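Local coordinates for putative lipoprotein (Bacteroides ovatus, PDB 3OQQ) that is of unknown function but is probably an extracellular lipoprotein, which binds calcium ions at several sites in the crystal, at residues W142-F147 with R398-E403; P136-S141 with K380-G385; F91-N96 with T409-S414. One frame throughout, in Å; residues are numbered along the deposited sequence.

Contact 1. Residues W142-F147 with R398-E403; sequences WYDEDF and RVPFRE. With CA (calcium ion), chain B; CA (calcium ion), chain C.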
loop_
_atom_site.group_PDB
_atom_site.type_symbol
_atom_site.label_atom_id
_atom_site.label_comp_id
_atom_site.label_asym_id
_atom_site.label_seq_id
_atom_site.Cartn_x
_atom_site.Cartn_y
_atom_site.Cartn_z
ATOM N N TRP A 142 13.794 -16.018 -12.163
ATOM C CA TRP A 142 12.784 -15.749 -11.146
ATOM C C TRP A 142 11.545 -15.039 -11.702
ATOM O O TRP A 142 10.464 -15.238 -11.180
ATOM C CB TRP A 142 13.387 -14.980 -9.962
ATOM C CG TRP A 142 13.932 -13.623 -10.299
ATOM C CD1 TRP A 142 15.234 -13.304 -10.554
ATOM C CD2 TRP A 142 13.204 -12.381 -10.289
ATOM N NE1 TRP A 142 15.364 -11.944 -10.699
ATOM C CE2 TRP A 142 14.131 -11.352 -10.554
ATOM C CE3 TRP A 142 11.849 -12.040 -10.077
ATOM C CZ2 TRP A 142 13.756 -10.005 -10.628
ATOM C CZ3 TRP A 142 11.469 -10.706 -10.170
ATOM C CH2 TRP A 142 12.413 -9.708 -10.465
ATOM N N TYR A 143 11.679 -14.291 -12.797
ATOM C CA TYR A 143 10.538 -13.584 -13.385
ATOM C C TYR A 143 9.726 -14.509 -14.329
ATOM O O TYR A 143 8.829 -14.047 -15.011
ATOM C CB TYR A 143 10.991 -12.294 -14.077
ATOM C CG TYR A 143 12.380 -12.376 -14.665
ATOM C CD1 TYR A 143 12.653 -13.205 -15.751
ATOM C CD2 TYR A 143 13.419 -11.612 -14.148
ATOM C CE1 TYR A 143 13.930 -13.269 -16.309
ATOM C CE2 TYR A 143 14.697 -11.661 -14.705
ATOM C CZ TYR A 143 14.948 -12.492 -15.785
ATOM O OH TYR A 143 16.217 -12.573 -16.306
ATOM N N ASP A 144 10.016 -15.818 -14.314
ATOM C CA ASP A 144 9.273 -16.872 -14.995
ATOM C C ASP A 144 8.174 -17.395 -14.026
ATOM O O ASP A 144 7.298 -18.168 -14.419
ATOM C CB ASP A 144 10.202 -18.003 -15.473
ATOM C CG ASP A 144 10.673 -17.840 -16.913
ATOM O OD1 ASP A 144 10.008 -17.111 -17.681
ATOM O OD2 ASP A 144 11.655 -18.489 -17.285
ATOM N N GLU A 145 8.228 -16.950 -12.750
ATOM C CA GLU A 145 7.186 -17.211 -11.742
ATOM C C GLU A 145 5.980 -16.375 -12.134
ATOM O O GLU A 145 6.159 -15.412 -12.886
ATOM C CB GLU A 145 7.669 -16.846 -10.306
ATOM C CG GLU A 145 8.890 -17.613 -9.799
ATOM C CD GLU A 145 8.781 -19.106 -9.552
ATOM O OE1 GLU A 145 7.770 -19.724 -9.953
ATOM O OE2 GLU A 145 9.745 -19.670 -8.987
ATOM N N ASP A 146 4.762 -16.719 -11.656
ATOM C CA ASP A 146 3.568 -15.983 -12.065
ATOM C C ASP A 146 3.272 -14.712 -11.212
ATOM O O ASP A 146 2.505 -13.849 -11.665
ATOM C CB ASP A 146 2.319 -16.904 -12.155
ATOM C CG ASP A 146 1.893 -17.724 -10.937
ATOM O OD1 ASP A 146 2.484 -17.544 -9.848
ATOM O OD2 ASP A 146 0.966 -18.537 -11.075
ATOM N N PHE A 147 3.871 -14.595 -10.014
ATOM C CA PHE A 147 3.711 -13.449 -9.094
ATOM C C PHE A 147 2.238 -13.127 -8.789
ATOM O O PHE A 147 1.884 -11.955 -8.655
ATOM C CB PHE A 147 4.444 -12.185 -9.596
ATOM C CG PHE A 147 5.907 -12.204 -9.211
ATOM C CD1 PHE A 147 6.846 -12.870 -10.006
ATOM C CD2 PHE A 147 6.339 -11.604 -8.027
ATOM C CE1 PHE A 147 8.195 -12.925 -9.628
ATOM C CE2 PHE A 147 7.688 -11.655 -7.650
ATOM C CZ PHE A 147 8.604 -12.323 -8.446
ATOM N N ARG A 398 0.157 -19.795 -13.486
ATOM C CA ARG A 398 1.300 -20.423 -14.169
ATOM C C ARG A 398 1.748 -19.662 -15.431
ATOM O O ARG A 398 2.593 -20.163 -16.171
ATOM C CB ARG A 398 1.024 -21.902 -14.498
ATOM C CG ARG A 398 1.135 -22.826 -13.262
ATOM C CD ARG A 398 0.734 -24.263 -13.589
ATOM N NE ARG A 398 -0.634 -24.337 -14.116
ATOM C CZ ARG A 398 -1.733 -24.447 -13.367
ATOM N NH1 ARG A 398 -1.641 -24.542 -12.043
ATOM N NH2 ARG A 398 -2.930 -24.478 -13.938
ATOM N N VAL A 399 1.249 -18.440 -15.654
ATOM C CA VAL A 399 1.732 -17.619 -16.764
ATOM C C VAL A 399 2.981 -16.871 -16.249
ATOM O O VAL A 399 2.867 -16.136 -15.255
ATOM C CB VAL A 399 0.657 -16.646 -17.342
ATOM C CG1 VAL A 399 1.289 -15.617 -18.275
ATOM C CG2 VAL A 399 -0.459 -17.402 -18.054
ATOM N N PRO A 400 4.169 -17.034 -16.889
ATOM C CA PRO A 400 5.363 -16.296 -16.420
ATOM C C PRO A 400 5.118 -14.786 -16.384
ATOM O O PRO A 400 4.591 -14.242 -17.352
ATOM C CB PRO A 400 6.438 -16.661 -17.459
ATOM C CG PRO A 400 5.997 -17.964 -18.031
ATOM C CD PRO A 400 4.482 -17.856 -18.079
ATOM N N PHE A 401 5.492 -14.110 -15.276
ATOM C CA PHE A 401 5.299 -12.656 -15.119
ATOM C C PHE A 401 5.881 -11.867 -16.305
ATOM O O PHE A 401 5.184 -11.023 -16.854
ATOM C CB PHE A 401 5.879 -12.141 -13.790
ATOM C CG PHE A 401 5.296 -10.793 -13.412
ATOM C CD1 PHE A 401 3.960 -10.673 -13.034
ATOM C CD2 PHE A 401 6.061 -9.642 -13.495
ATOM C CE1 PHE A 401 3.411 -9.420 -12.721
ATOM C CE2 PHE A 401 5.516 -8.385 -13.169
ATOM C CZ PHE A 401 4.202 -8.283 -12.776
ATOM N N ARG A 402 7.111 -12.212 -16.761
ATOM C CA ARG A 402 7.809 -11.587 -17.898
ATOM C C ARG A 402 6.999 -11.749 -19.246
ATOM O O ARG A 402 7.225 -10.979 -20.180
ATOM C CB ARG A 402 9.222 -12.186 -18.032
ATOM C CG ARG A 402 9.223 -13.551 -18.713
ATOM C CD ARG A 402 10.440 -14.376 -18.464
ATOM N NE ARG A 402 11.604 -13.873 -19.168
ATOM C CZ ARG A 402 12.708 -14.579 -19.380
ATOM N NH1 ARG A 402 12.784 -15.847 -18.983
ATOM N NH2 ARG A 402 13.740 -14.031 -20.000
ATOM N N GLU A 403 6.081 -12.742 -19.334
ATOM C CA GLU A 403 5.214 -12.929 -20.520
ATOM C C GLU A 403 3.972 -12.048 -20.411
ATOM O O GLU A 403 3.530 -11.505 -21.414
ATOM C CB GLU A 403 4.830 -14.404 -20.727
ATOM C CG GLU A 403 6.009 -15.243 -21.187
ATOM C CD GLU A 403 5.716 -16.671 -21.591
ATOM O OE1 GLU A 403 4.555 -16.972 -21.950
ATOM O OE2 GLU A 403 6.659 -17.493 -21.558
HETATM CA CA CA B . 0.309 -18.720 -8.749
HETATM CA CA CA C . 3.903 -18.574 -8.030
HETATM O O HOH W 1 8.994 -17.038 -20.295
HETATM O O HOH W 2 5.115 -19.314 -9.988
HETATM O O HOH W 3 2.371 -20.353 -8.266
HETATM O O HOH W 4 4.677 -20.422 -6.741
#
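Arg398 meets Asp146 with its backbone: the N-H points at OD2 (N to OD2 2.8 Å), reaching it on the anti side, 19° out of the carboxylate plane. It is a second-shell bond behind a metal ligand. Asp146 OD2 binds one calcium ion at 2.4 Å, and Asp146 OD1 bridges that ion and a second one, the latter at 2.5 Å. With chi1 at 56°, CG sits between the backbone N and the carbonyl carbon, which directs both oxygens to the metals. Glu132, Asn148, Asp149, Gly186 and Glu397 supply further ligands to the pair.

Val399 follows, its carbonyl O taking a CA-H contact from Asp146. Pro400, the N-cap residue, gives a similar contact to Asp144 O. Phe401 N donates to Glu145 O (2.8 Å), tilted 26° from the carbonyl plane, while its CD1 packs on Phe147 CB at 3.8 Å and the two rings meet obliquely. Arg402 N makes a nearly straight bond to Tyr143 O (3.1 Å), so loop carbonyls serve two amides of the first helical turn. The Tyr143 ring comes edge-on to one face of the Arg402 guanidinium, planes steeply inclined, Arg402 CZ 3.6 Å from Tyr143 CE1; Arg402 NH1 forms a weak salt-bridge bond to Asp144 OD2 at 3.3 Å.

The 3-10 turn 142-144, in the loop between strands 122-131 and 150-161, thus faces the start of helix 401-404. Helix 408-413 comes next in the chain and closes over the same corner, with Phe408 and Thr409 against Tyr143 and Phe408 edge-to-face with Phe401.

Contact 2. Residues P136-S141 with K380-G385; sequences PIQLDS and KGSTWG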
loop_
_atom_site.group_PDB
_atom_site.type_symbol
_atom_site.label_atom_id
_atom_site.label_comp_id
_atom_site.label_asym_id
_atom_site.label_seq_id
_atom_site.Cartn_x
_atom_site.Cartn_y
_atom_site.Cartn_z
ATOM N N PRO A 136 12.203 -20.244 0.438
ATOM C CA PRO A 136 13.450 -19.865 -0.241
ATOM C C PRO A 136 13.665 -20.508 -1.621
ATOM O O PRO A 136 14.767 -20.409 -2.135
ATOM C CB PRO A 136 14.516 -20.319 0.768
ATOM C CG PRO A 136 13.931 -21.542 1.365
ATOM C CD PRO A 136 12.459 -21.267 1.475
ATOM N N ILE A 137 12.622 -21.105 -2.238
ATOM C CA ILE A 137 12.715 -21.725 -3.562
ATOM C C ILE A 137 12.207 -20.751 -4.635
ATOM O O ILE A 137 11.190 -20.073 -4.428
ATOM C CB ILE A 137 11.957 -23.083 -3.615
ATOM C CG1 ILE A 137 12.534 -24.072 -2.575
ATOM C CG2 ILE A 137 11.989 -23.699 -5.058
ATOM C CD1 ILE A 137 11.658 -25.252 -2.299
ATOM N N GLN A 138 12.910 -20.702 -5.773
ATOM C CA GLN A 138 12.583 -19.846 -6.918
ATOM C C GLN A 138 13.246 -20.344 -8.186
ATOM O O GLN A 138 14.340 -20.903 -8.122
ATOM C CB GLN A 138 13.053 -18.412 -6.663
ATOM C CG GLN A 138 12.119 -17.346 -7.246
ATOM C CD GLN A 138 12.476 -15.944 -6.784
ATOM O OE1 GLN A 138 13.617 -15.647 -6.435
ATOM N NE2 GLN A 138 11.531 -15.030 -6.865
ATOM N N LEU A 139 12.617 -20.107 -9.348
ATOM C CA LEU A 139 13.242 -20.455 -10.622
ATOM C C LEU A 139 14.488 -19.580 -10.814
ATOM O O LEU A 139 14.479 -18.434 -10.355
ATOM C CB LEU A 139 12.242 -20.233 -11.792
ATOM C CG LEU A 139 11.094 -21.231 -11.925
ATOM C CD1 LEU A 139 9.937 -20.635 -12.725
ATOM C CD2 LEU A 139 11.570 -22.546 -12.545
ATOM N N ASP A 140 15.548 -20.092 -11.491
ATOM C CA ASP A 140 16.740 -19.275 -11.791
ATOM C C ASP A 140 16.277 -18.008 -12.506
ATOM O O ASP A 140 16.621 -16.905 -12.075
ATOM C CB ASP A 140 17.787 -20.043 -12.625
ATOM C CG ASP A 140 18.656 -20.996 -11.825
ATOM O OD1 ASP A 140 19.048 -20.635 -10.681
ATOM O OD2 ASP A 140 18.985 -22.087 -12.357
ATOM N N SER A 141 15.383 -18.161 -13.509
ATOM C CA SER A 141 14.754 -16.999 -14.156
ATOM C C SER A 141 13.543 -16.704 -13.293
ATOM O O SER A 141 12.436 -17.188 -13.558
ATOM C CB SER A 141 14.406 -17.282 -15.616
ATOM O OG SER A 141 15.567 -17.665 -16.334
ATOM N N LYS A 380 21.509 -13.562 -7.111
ATOM C CA LYS A 380 21.463 -12.787 -8.352
ATOM C C LYS A 380 20.452 -11.600 -8.273
ATOM O O LYS A 380 20.021 -11.082 -9.302
ATOM C CB LYS A 380 21.151 -13.717 -9.536
ATOM C CG LYS A 380 22.234 -14.783 -9.768
ATOM C CD LYS A 380 21.980 -15.616 -11.021
ATOM C CE LYS A 380 20.964 -16.722 -10.826
ATOM N NZ LYS A 380 20.499 -17.276 -12.128
ATOM N N GLY A 381 20.143 -11.152 -7.048
ATOM C CA GLY A 381 19.286 -9.999 -6.786
ATOM C C GLY A 381 17.809 -10.181 -7.050
ATOM O O GLY A 381 17.111 -9.205 -7.355
ATOM N N SER A 382 17.311 -11.420 -6.893
ATOM C CA SER A 382 15.894 -11.712 -7.113
ATOM C C SER A 382 15.015 -11.158 -6.013
ATOM O O SER A 382 15.504 -10.755 -4.957
ATOM C CB SER A 382 15.663 -13.216 -7.194
ATOM O OG SER A 382 15.643 -13.812 -5.908
ATOM N N THR A 383 13.709 -11.168 -6.268
ATOM C CA THR A 383 12.698 -10.817 -5.281
ATOM C C THR A 383 11.555 -11.835 -5.350
ATOM O O THR A 383 11.339 -12.456 -6.394
ATOM C CB THR A 383 12.189 -9.363 -5.430
ATOM O OG1 THR A 383 11.343 -9.086 -4.306
ATOM C CG2 THR A 383 11.421 -9.131 -6.731
ATOM N N TRP A 384 10.844 -12.002 -4.217
ATOM C CA TRP A 384 9.660 -12.839 -4.098
ATOM C C TRP A 384 8.418 -11.946 -4.000
ATOM O O TRP A 384 7.329 -12.461 -3.827
ATOM C CB TRP A 384 9.735 -13.793 -2.886
ATOM C CG TRP A 384 10.499 -15.050 -3.155
ATOM C CD1 TRP A 384 9.996 -16.249 -3.575
ATOM C CD2 TRP A 384 11.926 -15.222 -3.054
ATOM N NE1 TRP A 384 11.020 -17.164 -3.727
ATOM C CE2 TRP A 384 12.211 -16.567 -3.394
ATOM C CE3 TRP A 384 12.994 -14.358 -2.733
ATOM C CZ2 TRP A 384 13.504 -17.083 -3.365
ATOM C CZ3 TRP A 384 14.277 -14.874 -2.705
ATOM C CH2 TRP A 384 14.524 -16.218 -3.030
ATOM N N GLY A 385 8.599 -10.631 -4.124
ATOM C CA GLY A 385 7.499 -9.674 -4.082
ATOM C C GLY A 385 7.808 -8.343 -4.735
ATOM O O GLY A 385 8.937 -7.852 -4.657
#
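Gln138 lies flat on the indole of Trp384, and its side chain can be followed across that ring. CB lies just beyond the rim of the indole, on the same side of its plane as the amide and 3.6 Å from Trp384 CZ2. CG comes next, nearest to Trp384 NE1 at 3.7 Å, and CD lies 3.5 Å from Trp384 CE2. Chi1 is an unusual -144°, but beyond CG the chain is extended, and this carries the amide along the indole with the two planes only 9° apart, an amide-pi stack. At the tip the two ends of the amide part company. OE1, over the ring face but offset toward its rim, takes the proton of Ser382 OG at 2.8 Å, in the carbonyl plane. NE2 gives a short bond to Thr383 O, 2.6 Å, lying within its own amide plane but rising 44° out of the plane of the accepting carbonyl. Two bonds and a stack therefore fix the rotation of this amide.

The stack ties together two irregular loops. One leaves strand 122-131; the other runs into strand 385-388, its antiparallel partner, and Trp384 continues that pairing through backbone bonds to Glu132, a calcium ligand. The Trp384 side chain itself is about 8 Å from a bound calcium ion.

The edge of the indole is used as well: NE1 donates to Ile137 O at 3.0 Å, the oxygen lying in the ring plane. Trp135 meets the same indole edge-to-face. Without the indole of Trp384, as with an alanine here, Ile137 O would probably lose this donor and the Gln138 amide the surface it rests on, becoming able to tilt. Farther out, Lys380 NZ reaches Asp140 OD1 only in a long salt bridge of 3.9 Å.

Contact 3. Residues F91-N96 with T409-S414; sequences FNFETN and TKWVDS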
loop_
_atom_site.group_PDB
_atom_site.type_symbol
_atom_site.label_atom_id
_atom_site.label_comp_id
_atom_site.label_asym_id
_atom_site.label_seq_id
_atom_site.Cartn_x
_atom_site.Cartn_y
_atom_site.Cartn_z
ATOM N N PHE A 91 19.370 0.088 -6.879
ATOM C CA PHE A 91 18.027 -0.303 -7.327
ATOM C C PHE A 91 17.460 -1.442 -6.480
ATOM O O PHE A 91 18.161 -2.407 -6.209
ATOM C CB PHE A 91 18.030 -0.704 -8.808
ATOM C CG PHE A 91 16.740 -1.306 -9.330
ATOM C CD1 PHE A 91 15.639 -0.499 -9.609
ATOM C CD2 PHE A 91 16.657 -2.665 -9.623
ATOM C CE1 PHE A 91 14.477 -1.044 -10.174
ATOM C CE2 PHE A 91 15.505 -3.204 -10.210
ATOM C CZ PHE A 91 14.418 -2.392 -10.473
ATOM N N ASN A 92 16.180 -1.345 -6.111
ATOM C CA ASN A 92 15.538 -2.384 -5.321
ATOM C C ASN A 92 14.049 -2.544 -5.691
ATOM O O ASN A 92 13.195 -2.657 -4.819
ATOM C CB ASN A 92 15.743 -2.126 -3.804
ATOM C CG ASN A 92 15.371 -3.302 -2.957
ATOM O OD1 ASN A 92 15.809 -4.442 -3.198
ATOM N ND2 ASN A 92 14.510 -3.042 -1.979
ATOM N N PHE A 93 13.759 -2.591 -7.001
ATOM C CA PHE A 93 12.435 -2.788 -7.609
ATOM C C PHE A 93 11.385 -1.694 -7.255
ATOM O O PHE A 93 10.191 -1.939 -7.398
ATOM C CB PHE A 93 11.877 -4.209 -7.287
ATOM C CG PHE A 93 12.822 -5.301 -7.735
ATOM C CD1 PHE A 93 12.865 -5.704 -9.066
ATOM C CD2 PHE A 93 13.704 -5.899 -6.827
ATOM C CE1 PHE A 93 13.779 -6.672 -9.489
ATOM C CE2 PHE A 93 14.599 -6.878 -7.243
ATOM C CZ PHE A 93 14.633 -7.263 -8.570
ATOM N N GLU A 94 11.821 -0.488 -6.889
ATOM C CA GLU A 94 10.919 0.637 -6.577
ATOM C C GLU A 94 10.246 1.128 -7.854
ATOM O O GLU A 94 10.943 1.324 -8.853
ATOM C CB GLU A 94 11.711 1.828 -5.965
ATOM C CG GLU A 94 12.458 1.535 -4.674
ATOM C CD GLU A 94 13.905 1.105 -4.829
ATOM O OE1 GLU A 94 14.348 0.799 -5.963
ATOM O OE2 GLU A 94 14.585 1.027 -3.783
ATOM N N THR A 95 8.914 1.323 -7.838
ATOM C CA THR A 95 8.201 1.896 -8.992
ATOM C C THR A 95 7.866 3.349 -8.651
ATOM O O THR A 95 7.132 4.016 -9.381
ATOM C CB THR A 95 6.963 1.100 -9.383
ATOM O OG1 THR A 95 6.117 0.935 -8.236
ATOM C CG2 THR A 95 7.299 -0.223 -10.016
ATOM N N ASN A 96 8.424 3.837 -7.536
ATOM C CA ASN A 96 8.217 5.194 -7.064
ATOM C C ASN A 96 9.556 5.870 -6.790
ATOM O O ASN A 96 10.593 5.214 -6.860
ATOM C CB ASN A 96 7.333 5.197 -5.815
ATOM C CG ASN A 96 7.796 4.311 -4.662
ATOM O OD1 ASN A 96 8.987 4.060 -4.452
ATOM N ND2 ASN A 96 6.845 3.817 -3.879
ATOM N N THR A 409 11.570 -7.422 -17.776
ATOM C CA THR A 409 13.009 -7.763 -17.645
ATOM C C THR A 409 13.895 -6.613 -18.113
ATOM O O THR A 409 14.969 -6.422 -17.537
ATOM C CB THR A 409 13.394 -9.082 -18.323
ATOM O OG1 THR A 409 13.285 -8.910 -19.726
ATOM C CG2 THR A 409 12.522 -10.257 -17.853
ATOM N N LYS A 410 13.418 -5.810 -19.083
ATOM C CA LYS A 410 14.159 -4.627 -19.562
ATOM C C LYS A 410 14.380 -3.638 -18.407
ATOM O O LYS A 410 15.474 -3.115 -18.254
ATOM C CB LYS A 410 13.443 -3.942 -20.735
ATOM C CG LYS A 410 13.670 -4.634 -22.070
ATOM C CD LYS A 410 12.797 -4.013 -23.159
ATOM C CE LYS A 410 12.963 -4.719 -24.477
ATOM N NZ LYS A 410 11.945 -4.277 -25.472
ATOM N N TRP A 411 13.345 -3.411 -17.602
ATOM C CA TRP A 411 13.392 -2.564 -16.417
ATOM C C TRP A 411 14.267 -3.217 -15.333
ATOM O O TRP A 411 15.139 -2.546 -14.756
ATOM C CB TRP A 411 11.978 -2.340 -15.905
ATOM C CG TRP A 411 11.878 -1.565 -14.624
ATOM C CD1 TRP A 411 11.993 -0.212 -14.477
ATOM C CD2 TRP A 411 11.455 -2.073 -13.351
ATOM N NE1 TRP A 411 11.741 0.146 -13.177
ATOM C CE2 TRP A 411 11.391 -0.976 -12.464
ATOM C CE3 TRP A 411 11.076 -3.349 -12.886
ATOM C CZ2 TRP A 411 10.983 -1.116 -11.129
ATOM C CZ3 TRP A 411 10.651 -3.480 -11.573
ATOM C CH2 TRP A 411 10.615 -2.374 -10.707
ATOM N N VAL A 412 14.033 -4.522 -15.057
ATOM C CA VAL A 412 14.812 -5.255 -14.048
ATOM C C VAL A 412 16.303 -5.176 -14.393
ATOM O O VAL A 412 17.089 -4.678 -13.583
ATOM C CB VAL A 412 14.361 -6.735 -13.852
ATOM C CG1 VAL A 412 15.341 -7.492 -12.930
ATOM C CG2 VAL A 412 12.939 -6.807 -13.271
ATOM N N ASP A 413 16.677 -5.644 -15.591
ATOM C CA ASP A 413 18.072 -5.787 -16.009
ATOM C C ASP A 413 18.781 -4.460 -16.225
ATOM O O ASP A 413 19.998 -4.422 -16.095
ATOM C CB ASP A 413 18.172 -6.723 -17.219
ATOM C CG ASP A 413 17.812 -8.148 -16.791
ATOM O OD1 ASP A 413 18.421 -8.648 -15.817
ATOM O OD2 ASP A 413 16.918 -8.750 -17.415
ATOM N N SER A 414 18.038 -3.363 -16.484
ATOM C CA SER A 414 18.642 -2.032 -16.562
ATOM C C SER A 414 18.652 -1.387 -15.164
ATOM O O SER A 414 19.074 -0.243 -15.009
ATOM C CB SER A 414 17.894 -1.144 -17.547
ATOM O OG SER A 414 16.638 -0.834 -16.974
HETATM O O HOH W 5 11.459 2.657 -11.897
#
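Phe91 turns the edge of its ring, CE1 and CZ leading, onto the face of the six-membered ring of Trp411. This is a T-shaped pair: the planes stand at 87°, the centroids are 5.0 Å apart, and Phe91 CE1 approaches Trp411 CZ2 to 3.6 Å. Chi1 of 176° at Trp411 puts CG anti to the backbone N and throws the indole from helix 408-413 into the bend of the loop ahead of strand 96-104. There the rim is closely fitted. Phe93 O lies in the ring plane 3.4 Å from Trp411 CH2, and Glu94 O, also in plane, is 3.3 Å from Trp411 CZ2. Phe93 CE1 rests against both methyls of Val412, 3.9 Å from CG1, and Trp142 packs against both residues.

The pyrrole side is looser. Trp411 NE1 gives its proton to a water at 2.8 Å, and that water makes only a weak bond on to Glu94 O. Phe91, partly exposed, has its backbone O bonded to a triethylene glycol, probably from the crystallisation liquor.

No direct hydrogen bond joins the two segments, so the fit rests on ring shape, probably aided by two carbonyl oxygens facing the indole's C-H rim, which is likely to be weakly positive.

How the contacts relate
All three contacts are partly buried. Contact 3 lies nearest the chain's centre and has no exposed residue among those that touch; contact 1 has one, Arg398, and contact 2 the most. Contacts 1 and 2 share the loop between strands 122-131 and 150-161, where Glu145 OE2 bonds to Leu139 N. Contacts 1 and 3 use successive helices, 401-404 and 408-413, and meet where Trp142 packs on Phe93 and Val412. Phe93 also touches Gly381 and Thr383 of contact 2. The chemistry shifts with place: calcium, carboxylates and helix-start amides in contact 1, a hydrogen-bonded amide on an indole in contact 2, with its charged pair at the exposed rim, and mainly aromatic and apolar packing in contact 3.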